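Local atomic coordinates of probable transcriptional regulator PhnF (PDB entry 2FA1), a protein that probably acts as a DNA-binding transcriptional regulator of the GntR/HutC family, encoded in an operon for alkylphosphonate uptake and carbon-phosphorus bond cleavage. Residues S33-D38 with A142-S147; L54-G59 with R117-N122; I65-A70 with G84-F89. One frame throughout, in Å; residues are numbered along the deposited sequence.

Contact 1 of 3, residues S33-D38 with A142-S147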
loop_
_atom_site.group_PDB
_atom_site.type_symbol
_atom_site.label_atom_id
_atom_site.label_comp_id
_atom_site.label_asym_id
_atom_site.label_seq_id
_atom_site.Cartn_x
_atom_site.Cartn_y
_atom_site.Cartn_z
ATOM N N SER A 33 8.124 9.034 -21.689
ATOM C CA SER A 33 7.021 9.978 -21.441
ATOM C C SER A 33 7.378 10.967 -20.336
ATOM O O SER A 33 8.341 10.775 -19.626
ATOM C CB SER A 33 5.778 9.175 -21.040
ATOM O OG SER A 33 5.940 8.613 -19.772
ATOM N N GLY A 34 6.591 12.023 -20.153
ATOM C CA GLY A 34 6.933 12.982 -19.123
ATOM C C GLY A 34 6.985 12.399 -17.746
ATOM O O GLY A 34 7.914 12.699 -17.022
ATOM N N HIS A 35 6.056 11.498 -17.379
ATOM C CA HIS A 35 6.064 10.845 -16.034
ATOM C C HIS A 35 7.267 9.935 -15.874
ATOM O O HIS A 35 7.888 9.904 -14.787
ATOM C CB HIS A 35 4.666 10.214 -15.559
ATOM C CG HIS A 35 4.443 8.721 -15.794
ATOM N ND1 HIS A 35 4.066 7.850 -14.777
ATOM C CD2 HIS A 35 4.379 7.988 -16.936
ATOM C CE1 HIS A 35 3.886 6.633 -15.273
ATOM N NE2 HIS A 35 4.078 6.689 -16.584
ATOM N N VAL A 36 7.560 9.183 -16.928
ATOM C CA VAL A 36 8.691 8.253 -16.863
ATOM C C VAL A 36 10.038 9.026 -16.751
ATOM O O VAL A 36 10.927 8.686 -15.923
ATOM C CB VAL A 36 8.729 7.275 -18.069
ATOM C CG1 VAL A 36 10.079 6.476 -18.109
ATOM C CG2 VAL A 36 7.557 6.315 -18.018
ATOM N N ALA A 37 10.203 9.993 -17.613
ATOM C CA ALA A 37 11.404 10.883 -17.555
ATOM C C ALA A 37 11.572 11.590 -16.185
ATOM O O ALA A 37 12.686 11.616 -15.592
ATOM C CB ALA A 37 11.356 11.872 -18.695
ATOM N N ASP A 38 10.478 12.130 -15.618
ATOM C CA ASP A 38 10.565 12.671 -14.246
ATOM C C ASP A 38 10.966 11.695 -13.226
ATOM O O ASP A 38 11.746 11.983 -12.381
ATOM C CB ASP A 38 9.223 13.240 -13.758
ATOM C CG ASP A 38 8.990 14.708 -14.191
ATOM O OD1 ASP A 38 9.999 15.435 -14.458
ATOM O OD2 ASP A 38 7.800 15.092 -14.306
ATOM N N ALA A 142 17.686 3.662 -11.189
ATOM C CA ALA A 142 17.995 2.717 -12.250
ATOM C C ALA A 142 16.689 2.386 -12.958
ATOM O O ALA A 142 16.672 2.183 -14.170
ATOM C CB ALA A 142 18.662 1.437 -11.707
ATOM N N GLU A 143 15.595 2.322 -12.191
ATOM C CA GLU A 143 14.363 1.690 -12.749
ATOM C C GLU A 143 13.150 2.346 -12.084
ATOM O O GLU A 143 13.200 2.584 -10.860
ATOM C CB GLU A 143 14.289 0.207 -12.458
ATOM C CG GLU A 143 12.958 -0.530 -13.012
ATOM C CD GLU A 143 12.503 -1.666 -12.171
ATOM O OE1 GLU A 143 11.865 -2.576 -12.686
ATOM O OE2 GLU A 143 12.631 -1.680 -10.936
ATOM N N TYR A 144 12.127 2.613 -12.905
ATOM C CA TYR A 144 10.834 3.125 -12.405
ATOM C C TYR A 144 9.843 2.018 -12.817
ATOM O O TYR A 144 9.845 1.662 -14.019
ATOM C CB TYR A 144 10.504 4.348 -13.206
ATOM C CG TYR A 144 9.115 4.905 -13.024
ATOM C CD1 TYR A 144 8.588 5.025 -11.716
ATOM C CD2 TYR A 144 8.367 5.315 -14.103
ATOM C CE1 TYR A 144 7.263 5.666 -11.498
ATOM C CE2 TYR A 144 7.046 5.896 -13.890
ATOM C CZ TYR A 144 6.547 6.050 -12.606
ATOM O OH TYR A 144 5.291 6.630 -12.362
ATOM N N SER A 145 8.996 1.586 -11.858
ATOM C CA SER A 145 8.033 0.541 -12.270
ATOM C C SER A 145 6.660 0.959 -11.813
ATOM O O SER A 145 6.510 1.591 -10.757
ATOM C CB SER A 145 8.400 -0.796 -11.707
ATOM O OG SER A 145 8.152 -0.898 -10.353
ATOM N N VAL A 146 5.649 0.560 -12.581
ATOM C CA VAL A 146 4.292 0.904 -12.228
ATOM C C VAL A 146 3.510 -0.406 -12.335
ATOM O O VAL A 146 3.400 -0.931 -13.463
ATOM C CB VAL A 146 3.714 1.852 -13.284
ATOM C CG1 VAL A 146 2.166 2.277 -12.947
ATOM C CG2 VAL A 146 4.647 3.107 -13.531
ATOM N N SER A 147 3.013 -0.872 -11.199
ATOM C CA SER A 147 2.275 -2.137 -11.109
ATOM C C SER A 147 0.801 -1.795 -11.048
ATOM O O SER A 147 0.392 -0.900 -10.284
ATOM C CB SER A 147 2.654 -2.769 -9.751
ATOM O OG SER A 147 2.074 -4.017 -9.619
#

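Contact 2 of 3, residues L54-G59 with R117-N122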
loop_
_atom_site.group_PDB
_atom_site.type_symbol
_atom_site.label_atom_id
_atom_site.label_comp_id
_atom_site.label_asym_id
_atom_site.label_seq_id
_atom_site.Cartn_x
_atom_site.Cartn_y
_atom_site.Cartn_z
ATOM N N LEU A 54 3.413 -9.654 -16.992
ATOM C CA LEU A 54 2.042 -9.884 -16.477
ATOM C C LEU A 54 2.036 -11.240 -15.750
ATOM O O LEU A 54 2.644 -12.221 -16.226
ATOM C CB LEU A 54 1.161 -10.041 -17.683
ATOM C CG LEU A 54 -0.351 -10.182 -17.403
ATOM C CD1 LEU A 54 -0.948 -9.001 -16.796
ATOM C CD2 LEU A 54 -1.058 -10.598 -18.653
ATOM N N ARG A 55 1.292 -11.244 -14.647
ATOM C CA ARG A 55 1.093 -12.534 -13.875
ATOM C C ARG A 55 -0.375 -12.923 -14.186
ATOM O O ARG A 55 -1.321 -12.049 -14.033
ATOM C CB ARG A 55 1.331 -12.248 -12.405
ATOM C CG ARG A 55 0.872 -13.501 -11.604
ATOM C CD ARG A 55 0.976 -13.298 -10.067
ATOM N NE ARG A 55 0.553 -14.537 -9.383
ATOM C CZ ARG A 55 0.439 -14.630 -8.060
ATOM N NH1 ARG A 55 0.674 -13.568 -7.309
ATOM N NH2 ARG A 55 0.077 -15.764 -7.500
ATOM N N ARG A 56 -0.593 -14.218 -14.506
ATOM C CA ARG A 56 -1.963 -14.714 -14.730
ATOM C C ARG A 56 -2.075 -15.950 -13.872
ATOM O O ARG A 56 -1.054 -16.607 -13.560
ATOM C CB ARG A 56 -2.137 -15.181 -16.139
ATOM C CG ARG A 56 -2.143 -14.045 -17.175
ATOM C CD ARG A 56 -2.435 -14.632 -18.665
ATOM N NE ARG A 56 -2.561 -13.503 -19.595
ATOM C CZ ARG A 56 -3.661 -12.800 -19.866
ATOM N NH1 ARG A 56 -4.883 -13.150 -19.398
ATOM N NH2 ARG A 56 -3.538 -11.727 -20.671
ATOM N N VAL A 57 -3.289 -16.272 -13.539
ATOM C CA VAL A 57 -3.603 -17.575 -12.859
ATOM C C VAL A 57 -4.822 -18.184 -13.566
ATOM O O VAL A 57 -5.853 -17.550 -13.731
ATOM C CB VAL A 57 -3.900 -17.361 -11.427
ATOM C CG1 VAL A 57 -4.405 -18.675 -10.780
ATOM C CG2 VAL A 57 -2.658 -16.800 -10.638
ATOM N N ASN A 58 -4.634 -19.384 -14.107
ATOM C CA ASN A 58 -5.594 -20.051 -14.992
ATOM C C ASN A 58 -6.108 -19.104 -16.079
ATOM O O ASN A 58 -7.277 -19.039 -16.330
ATOM C CB ASN A 58 -6.742 -20.682 -14.126
ATOM C CG ASN A 58 -6.268 -22.001 -13.559
ATOM O OD1 ASN A 58 -5.452 -22.669 -14.213
ATOM N ND2 ASN A 58 -6.622 -22.323 -12.290
ATOM N N GLY A 59 -5.160 -18.370 -16.676
ATOM C CA GLY A 59 -5.580 -17.475 -17.739
ATOM C C GLY A 59 -6.033 -16.077 -17.327
ATOM O O GLY A 59 -6.254 -15.229 -18.250
ATOM N N ARG A 117 -5.691 -4.153 -21.034
ATOM C CA ARG A 117 -4.537 -4.989 -20.629
ATOM C C ARG A 117 -4.862 -5.963 -19.495
ATOM O O ARG A 117 -4.356 -7.106 -19.540
ATOM C CB ARG A 117 -3.269 -4.208 -20.325
ATOM C CG ARG A 117 -2.945 -3.159 -21.380
ATOM C CD ARG A 117 -1.495 -2.681 -21.224
ATOM N NE ARG A 117 -1.082 -2.187 -22.520
ATOM C CZ ARG A 117 -0.979 -0.921 -22.893
ATOM N NH1 ARG A 117 -1.203 0.084 -22.035
ATOM N NH2 ARG A 117 -0.585 -0.678 -24.139
ATOM N N LEU A 118 -5.654 -5.556 -18.481
ATOM C CA LEU A 118 -5.925 -6.449 -17.365
ATOM C C LEU A 118 -7.189 -7.222 -17.605
ATOM O O LEU A 118 -7.544 -8.042 -16.734
ATOM C CB LEU A 118 -6.041 -5.725 -16.017
ATOM C CG LEU A 118 -4.705 -5.401 -15.338
ATOM C CD1 LEU A 118 -4.941 -4.576 -14.132
ATOM C CD2 LEU A 118 -4.095 -6.702 -14.820
ATOM N N GLU A 119 -7.845 -7.018 -18.777
ATOM C CA GLU A 119 -8.984 -7.806 -19.179
ATOM C C GLU A 119 -10.076 -7.766 -18.094
ATOM O O GLU A 119 -10.553 -8.851 -17.553
ATOM C CB GLU A 119 -8.550 -9.271 -19.519
ATOM C CG GLU A 119 -7.457 -9.261 -20.614
ATOM C CD GLU A 119 -6.769 -10.639 -20.818
ATOM O OE1 GLU A 119 -7.085 -11.514 -19.983
ATOM O OE2 GLU A 119 -5.941 -10.761 -21.773
ATOM N N ILE A 120 -10.463 -6.542 -17.734
ATOM C CA ILE A 120 -11.495 -6.347 -16.668
ATOM C C ILE A 120 -12.520 -5.349 -17.094
ATOM O O ILE A 120 -12.232 -4.604 -17.982
ATOM C CB ILE A 120 -10.864 -5.887 -15.357
ATOM C CG1 ILE A 120 -9.917 -4.750 -15.657
ATOM C CG2 ILE A 120 -10.147 -7.132 -14.679
ATOM C CD1 ILE A 120 -9.250 -4.175 -14.533
ATOM N N PRO A 121 -13.700 -5.320 -16.448
ATOM C CA PRO A 121 -14.741 -4.384 -16.781
ATOM C C PRO A 121 -14.399 -2.971 -16.409
ATOM O O PRO A 121 -13.537 -2.683 -15.519
ATOM C CB PRO A 121 -15.959 -4.856 -15.945
ATOM C CG PRO A 121 -15.542 -5.812 -15.075
ATOM C CD PRO A 121 -14.104 -6.217 -15.358
ATOM N N ASN A 122 -15.071 -2.077 -17.127
ATOM C CA ASN A 122 -15.017 -0.691 -16.833
ATOM C C ASN A 122 -15.238 -0.459 -15.325
ATOM O O ASN A 122 -16.121 -1.050 -14.707
ATOM C CB ASN A 122 -16.084 -0.003 -17.706
ATOM C CG ASN A 122 -15.942 1.476 -17.681
ATOM O OD1 ASN A 122 -14.818 1.992 -17.636
ATOM N ND2 ASN A 122 -17.070 2.183 -17.636
#

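Contact 3 of 3, residues I65-A70 with G84-F89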
loop_
_atom_site.group_PDB
_atom_site.type_symbol
_atom_site.label_atom_id
_atom_site.label_comp_id
_atom_site.label_asym_id
_atom_site.label_seq_id
_atom_site.Cartn_x
_atom_site.Cartn_y
_atom_site.Cartn_z
ATOM N N ILE A 65 2.872 -5.129 -14.845
ATOM C CA ILE A 65 3.882 -4.118 -14.397
ATOM C C ILE A 65 4.609 -3.601 -15.638
ATOM O O ILE A 65 5.035 -4.399 -16.482
ATOM C CB ILE A 65 4.899 -4.782 -13.476
ATOM C CG1 ILE A 65 4.206 -5.544 -12.317
ATOM C CG2 ILE A 65 5.911 -3.737 -12.856
ATOM C CD1 ILE A 65 5.150 -6.241 -11.317
ATOM N N ASP A 66 4.774 -2.277 -15.702
ATOM C CA ASP A 66 5.585 -1.621 -16.711
ATOM C C ASP A 66 6.872 -1.240 -16.038
ATOM O O ASP A 66 6.805 -0.551 -15.024
ATOM C CB ASP A 66 4.840 -0.433 -17.278
ATOM C CG ASP A 66 3.763 -0.899 -18.270
ATOM O OD1 ASP A 66 4.089 -1.441 -19.328
ATOM O OD2 ASP A 66 2.576 -0.746 -17.954
ATOM N N HIS A 67 8.001 -1.683 -16.551
ATOM C CA HIS A 67 9.306 -1.397 -15.892
ATOM C C HIS A 67 10.118 -0.530 -16.916
ATOM O O HIS A 67 10.205 -0.884 -18.079
ATOM C CB HIS A 67 10.102 -2.677 -15.833
ATOM C CG HIS A 67 9.438 -3.758 -15.070
ATOM N ND1 HIS A 67 9.705 -4.028 -13.747
ATOM C CD2 HIS A 67 8.610 -4.718 -15.508
ATOM C CE1 HIS A 67 8.977 -5.084 -13.377
ATOM N NE2 HIS A 67 8.315 -5.527 -14.424
ATOM N N TYR A 68 10.758 0.559 -16.441
ATOM C CA TYR A 68 11.356 1.489 -17.421
ATOM C C TYR A 68 12.787 1.682 -16.834
ATOM O O TYR A 68 12.955 2.005 -15.600
ATOM C CB TYR A 68 10.678 2.836 -17.339
ATOM C CG TYR A 68 9.236 2.791 -17.792
ATOM C CD1 TYR A 68 8.920 2.784 -19.114
ATOM C CD2 TYR A 68 8.206 2.742 -16.828
ATOM C CE1 TYR A 68 7.597 2.738 -19.520
ATOM C CE2 TYR A 68 6.827 2.712 -17.254
ATOM C CZ TYR A 68 6.570 2.700 -18.596
ATOM O OH TYR A 68 5.215 2.637 -19.012
ATOM N N PHE A 69 13.794 1.327 -17.630
ATOM C CA PHE A 69 15.195 1.411 -17.162
ATOM C C PHE A 69 15.911 2.529 -17.904
ATOM O O PHE A 69 15.763 2.646 -19.092
ATOM C CB PHE A 69 15.937 0.100 -17.461
ATOM C CG PHE A 69 15.373 -1.076 -16.745
ATOM C CD1 PHE A 69 15.972 -1.454 -15.519
ATOM C CD2 PHE A 69 14.273 -1.764 -17.234
ATOM C CE1 PHE A 69 15.449 -2.574 -14.817
ATOM C CE2 PHE A 69 13.759 -2.883 -16.548
ATOM C CZ PHE A 69 14.291 -3.264 -15.350
ATOM N N ALA A 70 16.703 3.319 -17.202
ATOM C CA ALA A 70 17.444 4.444 -17.886
ATOM C C ALA A 70 18.735 4.015 -18.570
ATOM O O ALA A 70 19.176 4.738 -19.467
ATOM C CB ALA A 70 17.849 5.561 -16.813
ATOM N N GLY A 84 9.619 -15.132 -15.428
ATOM C CA GLY A 84 10.162 -15.325 -14.122
ATOM C C GLY A 84 10.305 -13.989 -13.421
ATOM O O GLY A 84 9.656 -12.986 -13.841
ATOM N N SER A 85 11.064 -13.986 -12.332
ATOM C CA SER A 85 11.286 -12.812 -11.614
ATOM C C SER A 85 12.257 -11.963 -12.463
ATOM O O SER A 85 13.426 -12.366 -12.613
ATOM C CB SER A 85 11.952 -13.079 -10.277
ATOM O OG SER A 85 12.274 -11.855 -9.637
ATOM N N LEU A 86 11.822 -10.778 -12.901
ATOM C CA LEU A 86 12.750 -9.878 -13.679
ATOM C C LEU A 86 13.925 -9.402 -12.800
ATOM O O LEU A 86 15.088 -9.315 -13.292
ATOM C CB LEU A 86 11.969 -8.648 -14.211
ATOM C CG LEU A 86 12.828 -7.621 -14.952
ATOM C CD1 LEU A 86 13.555 -8.242 -16.125
ATOM C CD2 LEU A 86 11.875 -6.506 -15.495
ATOM N N HIS A 87 13.723 -9.103 -11.499
ATOM C CA HIS A 87 14.878 -8.655 -10.707
ATOM C C HIS A 87 15.883 -9.792 -10.453
ATOM O O HIS A 87 17.099 -9.569 -10.551
ATOM C CB HIS A 87 14.423 -7.888 -9.486
ATOM C CG HIS A 87 13.854 -6.529 -9.825
ATOM N ND1 HIS A 87 13.601 -5.566 -8.868
ATOM C CD2 HIS A 87 13.548 -5.958 -11.016
ATOM C CE1 HIS A 87 13.138 -4.472 -9.458
ATOM N NE2 HIS A 87 13.098 -4.683 -10.759
ATOM N N ASP A 88 15.375 -11.024 -10.274
ATOM C CA ASP A 88 16.269 -12.171 -10.122
ATOM C C ASP A 88 17.042 -12.390 -11.447
ATOM O O ASP A 88 18.229 -12.674 -11.415
ATOM C CB ASP A 88 15.515 -13.431 -9.706
ATOM C CG ASP A 88 14.929 -13.359 -8.291
ATOM O OD1 ASP A 88 15.320 -12.498 -7.487
ATOM O OD2 ASP A 88 14.045 -14.208 -8.012
ATOM N N PHE A 89 16.375 -12.276 -12.585
ATOM C CA PHE A 89 17.046 -12.426 -13.876
ATOM C C PHE A 89 18.141 -11.376 -14.017
ATOM O O PHE A 89 19.269 -11.705 -14.348
ATOM C CB PHE A 89 16.034 -12.201 -14.985
ATOM C CG PHE A 89 16.649 -12.288 -16.379
ATOM C CD1 PHE A 89 17.004 -13.496 -16.920
ATOM C CD2 PHE A 89 16.881 -11.125 -17.100
ATOM C CE1 PHE A 89 17.601 -13.545 -18.176
ATOM C CE2 PHE A 89 17.440 -11.187 -18.387
ATOM C CZ PHE A 89 17.769 -12.402 -18.889
#

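Contact 1 of 3, residues S33-D38 with A142-S147
Tyr144 OH, which is hydrogen-bonded to Arg130 NH1 on the adjacent strand, lies beside the imidazole of His35 on helix 34-40. The two rings form an offset edge-to-face pair, in which the edge of Tyr144 carrying CE2 approaches the face of His35. Their centroids are 5.2 Å apart and their planes are turned by 77°.

CB of Tyr144 points from strand 143-150 to the helix, and a chi1 of 170°, with CG beside the carbonyl carbon, brings the CD2/CE2 side of the ring to Val36 and His35. There its CD2 packs against the backbone of Val36, 4.0 Å from Val36 CA, and against the methyl Val36 CG2 at 4.1 Å. Val146, two residues on, adds CG2 near the His35 ring. The helix starts at an N-cap, Ser33, whose OG accepts a weak, 3.3 Å bond from Val36 N. Tyr144 also packs on Met3 of the second subunit.

With short-segment axes 9.4 Å apart and at 135°, the arrangement is that of a helix laid across one face of the antiparallel sheet of a UTRA domain, the effector-binding part of the regulator.

Contact 2 of 3, residues L54-G59 with R117-N122
Arg56, near the tip of a beta hairpin, pairs with Glu119, the C-prime residue of a Schellman motif that ends helix 113-118. The bridge joins a hairpin tip to a helix C-terminus within the UTRA domain. Glu119 has the positive phi (55°) expected at this position of the motif. The hairpin links strands 47-57 and 60-69 through Asn58 and Gly59, whose backbone angles fit a type I' turn.

The ionic part is a two-point salt bridge. Arg56 meets the carboxylate end-on, NH1 giving to Glu119 OE1 at 2.8 Å and NH2 giving to Glu119 OE2, also at 2.8 Å. The first bond is almost straight, at 177°, and the second is more bent. Both donors are tilted out of the carboxylate plane, NH1 less so and on the syn side of OE1, NH2 more so, consistent with the 40° between the two flat groups. Arg56 is extended from CG to NE and Glu119 beyond CG, and the two side chains cross at about a right angle.

The apolar part lies deeper, where Leu54 CD1 faces Leu118 CD2 at 4.4 Å, a loose approach. Leu118 also touches Leu126 and Leu148 of the sheet, while Leu54 touches Leu64, so apolar contacts continue from the pair into the sheet. The ionic pair lies at the exposed margin, where both residues also touch crystal neighbours.

The remaining polar bond is internal to the hairpin. Arg56 NH1 also gives to Gly59 O at 2.7 Å, above the carbonyl plane yet close to the plane of the guanidinium, so this single nitrogen serves both the turn and Glu119.

Contact 3 of 3, residues I65-A70 with G84-F89
His67 and Phe69, two inward-facing residues of strand 60-69, receive Leu86 from the first turn of helix 86-94, a helix-on-sheet contact buried within the UTRA domain. Along the strand, Ile65 comes first: its CG2 lies 3.3 Å above the His67 ring plane, toward the rim, and backs one face of the imidazole.

His67 follows, with Leu86 CD2 over its opposite face. This is a CH-pi contact, the methyl lying 3.6 Å from the centroid of the His67 ring and only 5° off the ring normal. The imidazole is held in its rotation by hydrogen bonds at both nitrogens, ND1 with Glu143 OE1 and NE2 with Thr53 OG1. Glu143 OE1 is also hydrogen-bonded to His87 NE2, which ties the helix to the sheet through a shared carboxylate. At the start of that helix, Ser85 is the N-cap, its OG accepting from Asp88 N.

Phe69, last along the strand, meets the same methyl differently. With chi1 177° Leu86 puts CD2 into the corner formed by the His67 face and the Phe69 edge, near the plane of the phenyl ring and 4.0 Å from Phe69 CZ.

All three contacts fasten helices or their ends to one antiparallel sheet, but at different depths. Contact 3 is wholly buried, its centre about 7 Å from the centre of the chain, and relies on one methyl set over a histidine face and at a phenylalanine edge. Contact 1 is partly buried and mixes an aromatic pair with apolar packing. Contact 2, its centre about 15 Å from the centre of the chain, places its salt bridge at the exposed margin. Contacts 1 and 3 touch through neighbouring strands 143-150 and 60-69, where Glu143 and Tyr144 point to opposite faces: Tyr144 serves the helix of contact 1, Glu143 the histidines of contact 3. Contact 2 touches neither.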